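Local coordinates for protein Cbm77-rfpl (Ruminococcus flavefaciens, PDB 5FU5) that probably binds plant cell-wall polysaccharide as a family 77 carbohydrate-binding module of a cellulosomal enzyme, at residues Val9-Phe12 / Thr13-Gly16. Sequence-based numbering, arbitrary orientation. Where two conformers were deposited one is given.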
# COMPACT_ATOMS: atom_id res chain seq x y z
N VAL A 9 -2.56 0.61 -9.24
CA VAL A 9 -1.71 -0.42 -8.70
C VAL A 9 -0.27 0.06 -8.62
O VAL A 9 0.19 0.78 -9.54
CB VAL A 9 -1.79 -1.65 -9.60
CG1 VAL A 9 -0.86 -2.76 -9.12
CG2 VAL A 9 -3.23 -2.14 -9.68
N HIS A 10 0.45 -0.35 -7.59
CA HIS A 10 1.87 -0.12 -7.52
C HIS A 10 2.58 -1.35 -7.01
O HIS A 10 2.34 -1.79 -5.87
CB HIS A 10 2.24 1.06 -6.65
CG HIS A 10 3.69 1.40 -6.75
ND1 HIS A 10 4.24 1.97 -7.88
CD2 HIS A 10 4.72 1.13 -5.92
CE1 HIS A 10 5.55 2.05 -7.73
NE2 HIS A 10 5.87 1.55 -6.56
N ASP A 11 3.50 -1.87 -7.84
CA ASP A 11 4.31 -3.03 -7.55
C ASP A 11 5.71 -2.50 -7.25
O ASP A 11 6.39 -1.91 -8.16
CB ASP A 11 4.26 -3.96 -8.78
CG ASP A 11 5.16 -5.15 -8.70
OD1 ASP A 11 6.11 -5.18 -7.92
OD2 ASP A 11 4.93 -6.09 -9.54
N PHE A 12 6.15 -2.61 -5.99
CA PHE A 12 7.45 -2.10 -5.61
C PHE A 12 8.66 -2.82 -6.19
O PHE A 12 9.74 -2.25 -6.23
CB PHE A 12 7.57 -2.01 -4.06
CG PHE A 12 6.75 -0.91 -3.46
CD1 PHE A 12 7.21 0.41 -3.37
CD2 PHE A 12 5.47 -1.19 -2.99
CE1 PHE A 12 6.39 1.39 -2.81
CE2 PHE A 12 4.69 -0.21 -2.45
CZ PHE A 12 5.14 1.08 -2.37
N THR A 13 8.47 -4.08 -6.59
CA THR A 13 9.53 -4.82 -7.29
C THR A 13 9.70 -4.33 -8.72
O THR A 13 10.80 -4.01 -9.12
CB THR A 13 9.27 -6.35 -7.24
OG1 THR A 13 9.16 -6.80 -5.87
CG2 THR A 13 10.40 -7.08 -7.89
N ALA A 14 8.60 -4.21 -9.46
CA ALA A 14 8.69 -3.79 -10.87
C ALA A 14 9.06 -2.33 -11.04
O ALA A 14 9.77 -2.00 -11.98
CB ALA A 14 7.39 -4.07 -11.58
N ASN A 15 8.57 -1.48 -10.12
CA ASN A 15 8.58 -0.04 -10.35
C ASN A 15 9.18 0.78 -9.21
O ASN A 15 9.16 2.01 -9.26
CB ASN A 15 7.19 0.49 -10.71
CG ASN A 15 6.69 -0.06 -12.05
OD1 ASN A 15 5.71 -0.80 -12.12
ND2 ASN A 15 7.40 0.27 -13.11
N GLY A 16 9.73 0.14 -8.20
CA GLY A 16 10.47 0.90 -7.17
C GLY A 16 9.56 1.91 -6.50
O GLY A 16 8.46 1.54 -6.04
O HOH W 1 3.45 -0.71 -10.56
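D11 OD1 accepts two backbone N-H groups of the turn that follows it. The bond from A14 N is 3.1 Å long and nearly straight at 165°. It meets OD1 from above the carboxylate plane. The bond from T13 N is 2.9 Å long but weak, because its N-H points off at an angle. CG of D11 lies anti to the backbone N (chi1 174°), which sets it beside the carbonyl carbon and brings OD1 within bonding distance of the first N-H groups of the turn. OD2 rests beside the methyl group of A14.

H10 reaches the other end of the turn. Its NE2 donates to G16 O over 2.6 Å. The oxygen lies almost exactly in the imidazole plane, while the donor stands above the G16 carbonyl plane. CE1 of the same ring touches N15 CB at 3.7 Å. CD2 of H10 sits over the centre of one face of the F12 ring. The F12 ring in turn passes G16 O, with CD1 3.2 Å away.

This is a helix N-cap at the end of strand 4-11, where the chain leaves the antiparallel sheet through a single short helical turn. D11 is the capping residue. With an alanine here, the N-H groups of T13 and A14 are likely to lose their carboxylate acceptor, and the first turn its cap.

Backbone bonds close the turn: N15 N donates to D11 O at 3.0 Å, and G16 N donates weakly to F12 O. G16 ends it with positive phi. A water joins D11 N to N15 OD1.

Further out, H10 pairs through its backbone with M111 of strand 107-116. F12 packs on L108, M111, I24, L28 and L46. T13 OG1 bonds to the backbone N atoms of T43 and Q44, tying the turn to strand 40-47.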